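Local coordinates for flagellar hook protein FlgE (Caulobacter crescentus CB15, PDB 5AY6), which forms the bacterial flagellar hook, the curved segment that probably works as a universal joint passing motor torque to the filament, at residues Thr238-Ile243 against Glu278-Leu283; Thr5-Asn10 against Val169-Ser174; Gln214-Ile219 against Gly232-Thr237; Thr244-Gly249 against Ile274-Val279. One frame throughout, in Å; residues are numbered along the deposited sequence.

Contact 1. Residues Thr238-Ile243 against Glu278-Leu283; sequences TSPTAI and EVQIDL
Thr-241 grips Ile-281 with both backbone and side chain: its OG1 gives a hydrogen bond of 2.6 Å to Ile-281 O, and its O takes the bond from Ile-281 N at 2.9 Å. With chi1 at 53°, OG1 sits between the backbone N and the carbonyl carbon, which turns the hydroxyl onto the neighbouring strand. Two waters also donate to OG1; one accepts from Leu-283 N, the other from Gln-280 NE2. Further along, Ile-243 and Val-279 form an antiparallel hydrogen-bonded pair, the tighter of its two bonds running 2.8 Å from Val-279 N to Ile-243 O. Between these lies the non-hydrogen-bonded pair of Ala-242 and Gln-280, where Ala-242 CA comes within 3.3 Å of Val-279 O. On the face of Ala-242, the extended Gln-280 side chain carries its amide to Pro-240, which follows a cis peptide bond; the two side chains meet at about a right angle, with Pro-240 CG 3.6 Å from Gln-280 OE1. With an alanine here instead of Gln-280, the Pro-240 ring would probably lose this cover and the bridging water its NE2 donor. The other face is apolar: Ile-243 CD1 meets Ile-281 CD1 at 3.7 Å, and Phe-235 packs against both isoleucines. Asp-282, beyond the paired residues, forms a salt bridge with Arg-6 on the next strand. The whole is an edge pairing of a mixed beta sheet, in which outer strand 242-245 joins strand 277-291 within the FlaE D2 region.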
loop_
_atom_site.group_PDB
_atom_site.type_symbol
_atom_site.label_atom_id
_atom_site.label_comp_id
_atom_site.label_asym_id
_atom_site.label_seq_id
_atom_site.Cartn_x
_atom_site.Cartn_y
_atom_site.Cartn_z
ATOM N N THR A 238 11.296 13.630 7.724
ATOM C CA THR A 238 12.359 13.680 8.720
ATOM C C THR A 238 13.706 13.336 8.110
ATOM O O THR A 238 13.791 12.494 7.220
ATOM C CB THR A 238 12.099 12.711 9.890
ATOM O OG1 THR A 238 11.905 11.388 9.379
ATOM C CG2 THR A 238 10.867 13.136 10.680
ATOM N N SER A 239 14.747 14.003 8.595
ATOM C CA SER A 239 16.121 13.668 8.258
ATOM C C SER A 239 16.977 13.930 9.495
ATOM O O SER A 239 17.028 15.060 9.978
ATOM C CB SER A 239 16.615 14.477 7.056
ATOM O OG SER A 239 17.850 13.972 6.574
ATOM N N PRO A 240 17.613 12.878 10.044
ATOM C CA PRO A 240 17.531 11.482 9.595
ATOM C C PRO A 240 16.146 10.879 9.822
ATOM O O PRO A 240 15.368 11.426 10.605
ATOM C CB PRO A 240 18.573 10.777 10.461
ATOM C CG PRO A 240 18.612 11.580 11.709
ATOM C CD PRO A 240 18.427 13.008 11.265
ATOM N N THR A 241 15.844 9.786 9.130
ATOM C CA THR A 241 14.537 9.146 9.235
ATOM C C THR A 241 14.235 8.786 10.677
ATOM O O THR A 241 15.022 8.105 11.338
ATOM C CB THR A 241 14.452 7.878 8.366
ATOM O OG1 THR A 241 15.553 7.015 8.674
ATOM C CG2 THR A 241 14.489 8.245 6.892
ATOM N N ALA A 242 13.092 9.254 11.163
ATOM C CA ALA A 242 12.728 9.054 12.558
ATOM C C ALA A 242 11.214 9.049 12.735
ATOM O O ALA A 242 10.475 9.457 11.842
ATOM C CB ALA A 242 13.357 10.137 13.425
ATOM N N ILE A 243 10.764 8.558 13.885
ATOM C CA ILE A 243 9.377 8.728 14.300
ATOM C C ILE A 243 9.352 9.340 15.687
ATOM O O ILE A 243 10.311 9.197 16.451
ATOM C CB ILE A 243 8.597 7.395 14.324
ATOM C CG1 ILE A 243 9.315 6.375 15.207
ATOM C CG2 ILE A 243 8.408 6.846 12.915
ATOM C CD1 ILE A 243 8.569 5.070 15.364
ATOM N N GLU A 278 11.109 9.877 20.779
ATOM C CA GLU A 278 11.605 10.141 19.436
ATOM C C GLU A 278 12.698 9.129 19.125
ATOM O O GLU A 278 13.674 9.016 19.864
ATOM C CB GLU A 278 12.134 11.572 19.325
ATOM C CG GLU A 278 12.653 11.961 17.953
ATOM C CD GLU A 278 13.139 13.398 17.907
ATOM O OE1 GLU A 278 13.152 14.060 18.969
ATOM O OE2 GLU A 278 13.513 13.865 16.812
ATOM N N VAL A 279 12.513 8.371 18.049
ATOM C CA VAL A 279 13.443 7.305 17.698
ATOM C C VAL A 279 13.913 7.399 16.251
ATOM O O VAL A 279 13.117 7.340 15.316
ATOM C CB VAL A 279 12.816 5.913 17.912
ATOM C CG1 VAL A 279 13.891 4.846 17.854
ATOM C CG2 VAL A 279 12.093 5.845 19.240
ATOM N N GLN A 280 15.218 7.550 16.066
ATOM C CA GLN A 280 15.785 7.459 14.735
ATOM C C GLN A 280 15.716 6.008 14.268
ATOM O O GLN A 280 16.075 5.092 15.010
ATOM C CB GLN A 280 17.230 7.962 14.716
ATOM C CG GLN A 280 17.925 7.723 13.391
ATOM C CD GLN A 280 19.285 8.372 13.316
ATOM O OE1 GLN A 280 19.646 9.184 14.170
ATOM N NE2 GLN A 280 20.050 8.026 12.286
ATOM N N ILE A 281 15.243 5.797 13.048
ATOM C CA ILE A 281 15.170 4.449 12.499
ATOM C C ILE A 281 16.004 4.381 11.233
ATOM O O ILE A 281 15.624 4.905 10.186
ATOM C CB ILE A 281 13.716 4.031 12.216
ATOM C CG1 ILE A 281 12.925 4.028 13.528
ATOM C CG2 ILE A 281 13.675 2.656 11.548
ATOM C CD1 ILE A 281 11.450 3.772 13.363
ATOM N N ASP A 282 17.160 3.738 11.354
ATOM C CA ASP A 282 18.162 3.712 10.301
ATOM C C ASP A 282 17.987 2.476 9.419
ATOM O O ASP A 282 18.245 1.351 9.848
ATOM C CB ASP A 282 19.559 3.752 10.936
ATOM C CG ASP A 282 20.662 4.034 9.932
ATOM O OD1 ASP A 282 20.353 4.348 8.759
ATOM O OD2 ASP A 282 21.848 3.960 10.327
ATOM N N LEU A 283 17.538 2.691 8.185
ATOM C CA LEU A 283 17.361 1.598 7.233
ATOM C C LEU A 283 18.467 1.548 6.177
ATOM O O LEU A 283 18.330 0.835 5.182
ATOM C CB LEU A 283 16.006 1.712 6.526
ATOM C CG LEU A 283 14.725 1.829 7.350
ATOM C CD1 LEU A 283 13.512 1.827 6.432
ATOM C CD2 LEU A 283 14.616 0.710 8.373
HETATM O O HOH W 1 16.708 5.169 6.888
HETATM O O HOH W 2 18.368 7.073 9.822
#

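Contact 2. Residues Thr5-Asn10 against Val169-Ser174; sequences TRVGVN and VQIPLS
Val-7 and Ile-171 meet in the tightest part of this contact, where Val-7 CG1 lies 3.7 Å from Ile-171 CG2. That one methyl of Ile-171 serves both branches of the valine, since Val-7 CG2 also approaches Ile-171 CG2, at 3.9 Å. The isoleucine can do this because chi1 of -52° puts CG2 anti to the backbone N, while CG1 leads its other arm toward Val-9. There the fit is slacker: Ile-171 CD1 reaches Val-9 CG2 at 4.2 Å, the side chains crossing at about a right angle. Val-9 and Val-169 point at one another tip to tip, CG1 of Val-9 standing 4.1 Å from CG1 of Val-169. Leu-173 adds its CD2 beside Val-7 CG1 at 4.1 Å, arriving across the valine.

All five of these residues are buried, and the touching is purely between aliphatic groups. The outward sides differ in chemistry. Arg-6 turns from the interface and is exposed, and Gln-170 is exposed on the far side of its own strand. Asn-10 also points away, yet it is buried and hydrogen-bonds to Ser-301, Asn-303 and Gly-289.

The strands do not pair by backbone: their local axes stay 9.0 Å apart at closest approach and run nearly antiparallel, at 162°. Strand 6-12 belongs to the mixed sheet and strand 167-174 edges the five-stranded antiparallel sheet, so the contact is face-to-face packing of two sheets, as in a beta sandwich.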
loop_
_atom_site.group_PDB
_atom_site.type_symbol
_atom_site.label_atom_id
_atom_site.label_comp_id
_atom_site.label_asym_id
_atom_site.label_seq_id
_atom_site.Cartn_x
_atom_site.Cartn_y
_atom_site.Cartn_z
ATOM N N THR A 5 16.668 5.343 21.487
ATOM C CA THR A 5 16.668 6.566 20.696
ATOM C C THR A 5 17.078 6.324 19.245
ATOM O O THR A 5 16.861 7.172 18.385
ATOM C CB THR A 5 17.608 7.614 21.309
ATOM O OG1 THR A 5 18.927 7.063 21.411
ATOM C CG2 THR A 5 17.129 8.008 22.699
ATOM N N ARG A 6 17.683 5.175 18.970
ATOM C CA ARG A 6 18.112 4.876 17.611
ATOM C C ARG A 6 18.138 3.383 17.344
ATOM O O ARG A 6 18.692 2.616 18.130
ATOM C CB ARG A 6 19.497 5.472 17.338
ATOM C CG ARG A 6 19.998 5.220 15.926
ATOM C CD ARG A 6 21.292 5.972 15.637
ATOM N NE ARG A 6 21.780 5.697 14.289
ATOM C CZ ARG A 6 22.671 6.447 13.643
ATOM N NH1 ARG A 6 23.182 7.522 14.225
ATOM N NH2 ARG A 6 23.058 6.115 12.417
ATOM N N VAL A 7 17.538 2.978 16.230
ATOM C CA VAL A 7 17.552 1.580 15.826
ATOM C C VAL A 7 18.066 1.441 14.402
ATOM O O VAL A 7 17.798 2.280 13.544
ATOM C CB VAL A 7 16.153 0.922 15.936
ATOM C CG1 VAL A 7 15.603 1.067 17.348
ATOM C CG2 VAL A 7 15.190 1.522 14.938
ATOM N N GLY A 8 18.841 0.388 14.168
ATOM C CA GLY A 8 19.324 0.087 12.838
ATOM C C GLY A 8 18.710 -1.220 12.386
ATOM O O GLY A 8 18.817 -2.235 13.075
ATOM N N VAL A 9 18.046 -1.200 11.238
ATOM C CA VAL A 9 17.444 -2.417 10.722
ATOM C C VAL A 9 18.369 -3.068 9.716
ATOM O O VAL A 9 18.750 -2.453 8.722
ATOM C CB VAL A 9 16.082 -2.161 10.062
ATOM C CG1 VAL A 9 15.614 -3.413 9.340
ATOM C CG2 VAL A 9 15.055 -1.726 11.103
ATOM N N ASN A 10 18.732 -4.313 9.987
ATOM C CA ASN A 10 19.531 -5.097 9.057
ATOM C C ASN A 10 18.736 -6.303 8.591
ATOM O O ASN A 10 18.611 -7.292 9.314
ATOM C CB ASN A 10 20.839 -5.530 9.710
ATOM C CG ASN A 10 21.574 -4.375 10.357
ATOM O OD1 ASN A 10 21.743 -3.315 9.754
ATOM N ND2 ASN A 10 22.000 -4.570 11.600
ATOM N N VAL A 169 9.509 -6.840 10.448
ATOM C CA VAL A 169 10.679 -6.662 11.296
ATOM C C VAL A 169 10.231 -6.108 12.641
ATOM O O VAL A 169 9.681 -5.015 12.702
ATOM C CB VAL A 169 11.701 -5.707 10.664
ATOM C CG1 VAL A 169 12.893 -5.518 11.595
ATOM C CG2 VAL A 169 12.148 -6.238 9.313
ATOM N N GLN A 170 10.436 -6.862 13.714
ATOM C CA GLN A 170 10.058 -6.379 15.032
ATOM C C GLN A 170 11.158 -5.517 15.633
ATOM O O GLN A 170 12.338 -5.867 15.586
ATOM C CB GLN A 170 9.721 -7.538 15.978
ATOM C CG GLN A 170 8.450 -8.287 15.610
ATOM C CD GLN A 170 7.848 -9.033 16.788
ATOM O OE1 GLN A 170 8.528 -9.318 17.774
ATOM N NE2 GLN A 170 6.557 -9.335 16.697
ATOM N N ILE A 171 10.757 -4.379 16.187
ATOM C CA ILE A 171 11.696 -3.426 16.759
ATOM C C ILE A 171 11.340 -3.139 18.214
ATOM O O ILE A 171 10.461 -2.323 18.498
ATOM C CB ILE A 171 11.703 -2.112 15.969
ATOM C CG1 ILE A 171 11.923 -2.378 14.482
ATOM C CG2 ILE A 171 12.781 -1.189 16.501
ATOM C CD1 ILE A 171 11.755 -1.151 13.609
ATOM N N PRO A 172 12.010 -3.829 19.144
ATOM C CA PRO A 172 11.778 -3.624 20.577
ATOM C C PRO A 172 12.335 -2.293 21.078
ATOM O O PRO A 172 13.520 -2.005 20.902
ATOM C CB PRO A 172 12.515 -4.803 21.220
ATOM C CG PRO A 172 13.574 -5.158 20.236
ATOM C CD PRO A 172 12.979 -4.908 18.886
ATOM N N LEU A 173 11.477 -1.487 21.691
ATOM C CA LEU A 173 11.903 -0.230 22.293
ATOM C C LEU A 173 11.851 -0.323 23.812
ATOM O O LEU A 173 10.922 -0.904 24.371
ATOM C CB LEU A 173 11.018 0.930 21.823
ATOM C CG LEU A 173 10.882 1.233 20.331
ATOM C CD1 LEU A 173 9.955 2.423 20.122
ATOM C CD2 LEU A 173 12.235 1.500 19.706
ATOM N N SER A 174 12.852 0.243 24.479
ATOM C CA SER A 174 12.767 0.460 25.916
ATOM C C SER A 174 12.197 1.850 26.157
ATOM O O SER A 174 12.712 2.831 25.629
ATOM C CB SER A 174 14.134 0.315 26.585
ATOM O OG SER A 174 14.636 -0.997 26.418
#

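Contact 3. Residues Gln214-Ile219 against Gly232-Thr237; sequences QISTGI and GSLFGT
Ser-216 supplies the direct hydrogen bond of this contact, its OG donating to Leu-234 O at 2.8 Å. The hydroxyl lies in the carbonyl plane, with a C=O...donor angle of 149°. It is brought there by a chi1 of 67°, which sets OG between the serine's own N and carbonyl carbon.

Water-mediated bonds carry much of the remaining polar link. Thr-217 O accepts from two waters: one of them also donates to Ser-233 O, the water oxygen lying 2.7 Å from Ser-233 O, and the other is hydrogen-bonded to Ser-233 OG. A third water takes the N-H of both Ile-219 and Ser-233. Solvent thus stands between the backbones where paired strands would bond directly.

The loop side is a type I beta turn from Ser-233 to Gly-236, closed by the bond from Gly-236 N to Ser-233 O. It follows the short edge strand 228-230 and leads toward strand 242-245 of the mixed four-stranded sheet. The strand side has a classic beta bulge, in which Ile-215 and Ser-216 both face Leu-200.

Weaker CH contacts lie alongside: Leu-234 CA comes within 3.5 Å of Thr-217 O, with an angle of 145° at the hydrogen.

Van der Waals contact centres on Leu-234. Its CD1 lies over the strand backbone, 3.8 Å from Thr-217 C, and touches Ser-216 OG at 3.6 Å. The close approach at Gly-218 depends on its lack of a side chain, since a CB there would collide with Leu-234 N. Phe-235 turns away from strand 214-222 and packs on Leu-200 and Leu-283.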
loop_
_atom_site.group_PDB
_atom_site.type_symbol
_atom_site.label_atom_id
_atom_site.label_comp_id
_atom_site.label_asym_id
_atom_site.label_seq_id
_atom_site.Cartn_x
_atom_site.Cartn_y
_atom_site.Cartn_z
ATOM N N GLN A 214 -1.411 1.677 14.452
ATOM C CA GLN A 214 -0.663 2.213 13.318
ATOM C C GLN A 214 0.005 3.558 13.640
ATOM O O GLN A 214 -0.612 4.467 14.208
ATOM C CB GLN A 214 -1.567 2.367 12.097
ATOM C CG GLN A 214 -0.805 2.530 10.792
ATOM C CD GLN A 214 -1.720 2.750 9.611
ATOM O OE1 GLN A 214 -2.220 3.857 9.397
ATOM N NE2 GLN A 214 -1.947 1.699 8.830
ATOM N N ILE A 215 1.274 3.665 13.258
ATOM C CA ILE A 215 2.086 4.856 13.496
ATOM C C ILE A 215 2.221 5.672 12.217
ATOM O O ILE A 215 2.027 6.891 12.216
ATOM C CB ILE A 215 3.482 4.464 14.025
ATOM C CG1 ILE A 215 3.363 3.835 15.414
ATOM C CG2 ILE A 215 4.424 5.673 14.058
ATOM C CD1 ILE A 215 4.648 3.199 15.911
ATOM N N SER A 216 2.541 4.990 11.122
ATOM C CA SER A 216 2.700 5.653 9.833
ATOM C C SER A 216 2.676 4.644 8.698
ATOM O O SER A 216 2.806 3.443 8.918
ATOM C CB SER A 216 4.005 6.443 9.788
ATOM O OG SER A 216 5.107 5.553 9.814
ATOM N N THR A 217 2.504 5.139 7.478
ATOM C CA THR A 217 2.498 4.272 6.306
ATOM C C THR A 217 3.326 4.908 5.205
ATOM O O THR A 217 3.562 6.117 5.218
ATOM C CB THR A 217 1.072 4.017 5.782
ATOM O OG1 THR A 217 0.552 5.215 5.196
ATOM C CG2 THR A 217 0.153 3.568 6.906
ATOM N N GLY A 218 3.766 4.100 4.249
ATOM C CA GLY A 218 4.565 4.623 3.164
ATOM C C GLY A 218 4.915 3.580 2.126
ATOM O O GLY A 218 4.861 2.378 2.391
ATOM N N ILE A 219 5.266 4.053 0.938
ATOM C CA ILE A 219 5.751 3.193 -0.127
ATOM C C ILE A 219 7.272 3.238 -0.146
ATOM O O ILE A 219 7.872 4.310 -0.219
ATOM C CB ILE A 219 5.190 3.616 -1.491
ATOM C CG1 ILE A 219 3.659 3.597 -1.454
ATOM C CG2 ILE A 219 5.715 2.702 -2.581
ATOM C CD1 ILE A 219 2.997 4.039 -2.743
ATOM N N GLY A 232 9.501 6.930 0.846
ATOM C CA GLY A 232 8.263 7.671 0.670
ATOM C C GLY A 232 7.942 8.531 1.877
ATOM O O GLY A 232 8.813 9.221 2.403
ATOM N N SER A 233 6.699 8.468 2.340
ATOM C CA SER A 233 6.282 9.251 3.497
ATOM C C SER A 233 6.260 8.426 4.778
ATOM O O SER A 233 5.627 8.819 5.756
ATOM C CB SER A 233 4.901 9.846 3.257
ATOM O OG SER A 233 3.939 8.813 3.167
ATOM N N LEU A 234 6.945 7.286 4.772
ATOM C CA LEU A 234 6.943 6.399 5.929
ATOM C C LEU A 234 7.471 7.115 7.170
ATOM O O LEU A 234 6.954 6.924 8.272
ATOM C CB LEU A 234 7.773 5.143 5.650
ATOM C CG LEU A 234 7.802 4.091 6.763
ATOM C CD1 LEU A 234 6.397 3.593 7.098
ATOM C CD2 LEU A 234 8.709 2.934 6.376
ATOM N N PHE A 235 8.505 7.933 6.987
ATOM C CA PHE A 235 9.045 8.736 8.080
ATOM C C PHE A 235 8.764 10.216 7.845
ATOM O O PHE A 235 9.509 11.078 8.311
ATOM C CB PHE A 235 10.554 8.515 8.240
ATOM C CG PHE A 235 10.949 7.071 8.415
ATOM C CD1 PHE A 235 10.860 6.459 9.656
ATOM C CD2 PHE A 235 11.428 6.338 7.344
ATOM C CE1 PHE A 235 11.229 5.139 9.819
ATOM C CE2 PHE A 235 11.801 5.017 7.503
ATOM C CZ PHE A 235 11.700 4.417 8.736
ATOM N N GLY A 236 7.692 10.506 7.115
ATOM C CA GLY A 236 7.368 11.877 6.765
ATOM C C GLY A 236 8.478 12.509 5.946
ATOM O O GLY A 236 8.879 11.971 4.915
ATOM N N THR A 237 8.977 13.653 6.404
ATOM C CA THR A 237 10.088 14.322 5.738
ATOM C C THR A 237 11.298 14.423 6.656
ATOM O O THR A 237 12.206 15.213 6.405
ATOM C CB THR A 237 9.708 15.742 5.280
ATOM O OG1 THR A 237 9.272 16.498 6.413
ATOM C CG2 THR A 237 8.588 15.696 4.242
HETATM O O HOH W 3 2.946 8.846 5.674
HETATM O O HOH W 4 1.583 7.924 3.938
HETATM O O HOH W 5 4.785 7.016 0.386
#

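Contact 4. Residues Thr244-Gly249 against Ile274-Val279; sequences TIKSSG and IDEQEV
Thr-244 lies between two glutamates of the facing segment: its CG2 packs on Glu-276 CG at 3.8 Å, while OG1 rests 3.5 Å from Glu-278 CG. A chi1 of -60° divides the branches in this way, with the methyl anti to the backbone N. Ile-245 forms the antiparallel hydrogen-bonded pair with Gln-277; Gln-277 N reaches Ile-245 O at 2.8 Å. The amide end of Gln-277 leads elsewhere, its NE2 bonding to Ser-174 O and Thr-4 O. Lys-246 starts out away from the segment, but bends at chi2 and chi3 until NZ makes a salt bridge of 3.0 Å with Glu-276 OE1, met from above the carboxylate plane. The lysine also has a cation-pi partner in Tyr-250. Ser-247 N is linked to the same Glu-276 OE1 by a water, and a second water joins Ser-247 OG to Asp-275 OD1. A glutamine in place of Glu-276 would probably leave the Lys-246 ammonium without its opposite charge and weaken the hold on its bent chain. Ser-248 closes the contact with two bonds, its N donating to Ile-274 O at 2.9 Å and its OG accepting from Ile-274 N at 3.1 Å; OG in turn bonds to Ala-269 O. Beyond regular strand 242-245, the segments thus continue side by side as an antiparallel extension, at the edge of the mixed sheet in the FlaE D2 region.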
loop_
_atom_site.group_PDB
_atom_site.type_symbol
_atom_site.label_atom_id
_atom_site.label_comp_id
_atom_site.label_asym_id
_atom_site.label_seq_id
_atom_site.Cartn_x
_atom_site.Cartn_y
_atom_site.Cartn_z
ATOM N N THR A 244 8.267 10.040 16.005
ATOM C CA THR A 244 8.047 10.527 17.360
ATOM C C THR A 244 6.697 10.034 17.865
ATOM O O THR A 244 5.667 10.287 17.247
ATOM C CB THR A 244 8.085 12.072 17.445
ATOM O OG1 THR A 244 9.363 12.554 17.017
ATOM C CG2 THR A 244 7.841 12.532 18.876
ATOM N N ILE A 245 6.712 9.312 18.978
ATOM C CA ILE A 245 5.483 8.920 19.655
ATOM C C ILE A 245 5.316 9.831 20.864
ATOM O O ILE A 245 6.214 9.919 21.700
ATOM C CB ILE A 245 5.510 7.442 20.090
ATOM C CG1 ILE A 245 5.755 6.541 18.880
ATOM C CG2 ILE A 245 4.203 7.071 20.776
ATOM C CD1 ILE A 245 5.845 5.068 19.214
ATOM N N LYS A 246 4.187 10.529 20.947
ATOM C CA LYS A 246 4.016 11.527 21.999
ATOM C C LYS A 246 3.780 10.880 23.348
ATOM O O LYS A 246 3.356 9.727 23.426
ATOM C CB LYS A 246 2.865 12.479 21.662
ATOM C CG LYS A 246 2.983 13.113 20.290
ATOM C CD LYS A 246 4.276 13.904 20.132
ATOM C CE LYS A 246 4.111 15.338 20.614
ATOM N NZ LYS A 246 5.340 16.147 20.364
ATOM N N SER A 247 4.063 11.644 24.400
ATOM C CA SER A 247 3.908 11.212 25.778
ATOM C C SER A 247 2.499 10.732 26.075
ATOM O O SER A 247 1.544 11.146 25.421
ATOM C CB SER A 247 4.261 12.368 26.722
ATOM O OG SER A 247 4.054 12.024 28.080
ATOM N N SER A 248 2.371 9.850 27.058
ATOM C CA SER A 248 1.065 9.557 27.614
ATOM C C SER A 248 0.443 10.888 28.009
ATOM O O SER A 248 1.124 11.749 28.565
ATOM C CB SER A 248 1.169 8.617 28.815
ATOM O OG SER A 248 1.668 7.346 28.431
ATOM N N GLY A 249 -0.826 11.080 27.669
ATOM C CA GLY A 249 -1.531 12.285 28.057
ATOM C C GLY A 249 -1.253 13.520 27.219
ATOM O O GLY A 249 -1.753 14.598 27.539
ATOM N N ILE A 274 4.150 6.817 30.134
ATOM C CA ILE A 274 5.537 6.974 29.704
ATOM C C ILE A 274 5.739 8.229 28.861
ATOM O O ILE A 274 4.776 8.817 28.359
ATOM C CB ILE A 274 6.012 5.748 28.903
ATOM C CG1 ILE A 274 5.060 5.473 27.737
ATOM C CG2 ILE A 274 6.098 4.524 29.805
ATOM C CD1 ILE A 274 5.443 4.260 26.899
ATOM N N ASP A 275 7.003 8.625 28.713
ATOM C CA ASP A 275 7.374 9.881 28.058
ATOM C C ASP A 275 7.351 9.814 26.539
ATOM O O ASP A 275 7.329 8.737 25.948
ATOM C CB ASP A 275 8.773 10.317 28.499
ATOM C CG ASP A 275 8.857 10.606 29.985
ATOM O OD1 ASP A 275 7.836 11.015 30.573
ATOM O OD2 ASP A 275 9.952 10.423 30.563
ATOM N N GLU A 276 7.373 10.992 25.921
ATOM C CA GLU A 276 7.557 11.114 24.487
ATOM C C GLU A 276 8.784 10.322 24.068
ATOM O O GLU A 276 9.804 10.334 24.761
ATOM C CB GLU A 276 7.703 12.580 24.088
ATOM C CG GLU A 276 8.154 12.805 22.659
ATOM C CD GLU A 276 8.128 14.271 22.283
ATOM O OE1 GLU A 276 7.091 14.915 22.531
ATOM O OE2 GLU A 276 9.139 14.779 21.751
ATOM N N GLN A 277 8.680 9.622 22.947
ATOM C CA GLN A 277 9.778 8.793 22.477
ATOM C C GLN A 277 10.092 9.055 21.010
ATOM O O GLN A 277 9.434 8.527 20.116
ATOM C CB GLN A 277 9.460 7.316 22.698
ATOM C CG GLN A 277 10.635 6.383 22.420
ATOM C CD GLN A 277 10.793 5.296 23.472
ATOM O OE1 GLN A 277 9.901 5.069 24.293
ATOM N NE2 GLN A 277 11.943 4.624 23.455
ATOM N N GLU A 278 11.109 9.877 20.779
ATOM C CA GLU A 278 11.605 10.141 19.436
ATOM C C GLU A 278 12.698 9.129 19.125
ATOM O O GLU A 278 13.674 9.016 19.864
ATOM C CB GLU A 278 12.134 11.572 19.325
ATOM C CG GLU A 278 12.653 11.961 17.953
ATOM C CD GLU A 278 13.139 13.398 17.907
ATOM O OE1 GLU A 278 13.152 14.060 18.969
ATOM O OE2 GLU A 278 13.513 13.865 16.812
ATOM N N VAL A 279 12.513 8.371 18.049
ATOM C CA VAL A 279 13.443 7.305 17.698
ATOM C C VAL A 279 13.913 7.399 16.251
ATOM O O VAL A 279 13.117 7.340 15.316
ATOM C CB VAL A 279 12.816 5.913 17.912
ATOM C CG1 VAL A 279 13.891 4.846 17.854
ATOM C CG2 VAL A 279 12.093 5.845 19.240
HETATM O O HOH W 6 4.815 14.484 23.797
HETATM O O HOH W 7 5.957 12.825 29.982
#

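Overall arrangement
Contacts 1 and 4 hold the same two strands, 242-245 and 277-291, and share Glu-278 and Val-279; both are partly buried and join backbone bonds to polar side chains, water-bridged hydroxyl in contact 1, salt bridge in contact 4. Contact 2 is the buried one, wholly aliphatic, and works between sheets instead of within one. Its strand 6-12 adjoins 277-291, so contact 1 meets it through backbone bonds of Val-7 with Gln-280 and Asp-282. Contact 3 lies at the surface and relies largely on water, yet its Phe-235 reaches contact 1, and Ile-215 touches Ile-245 of contact 4.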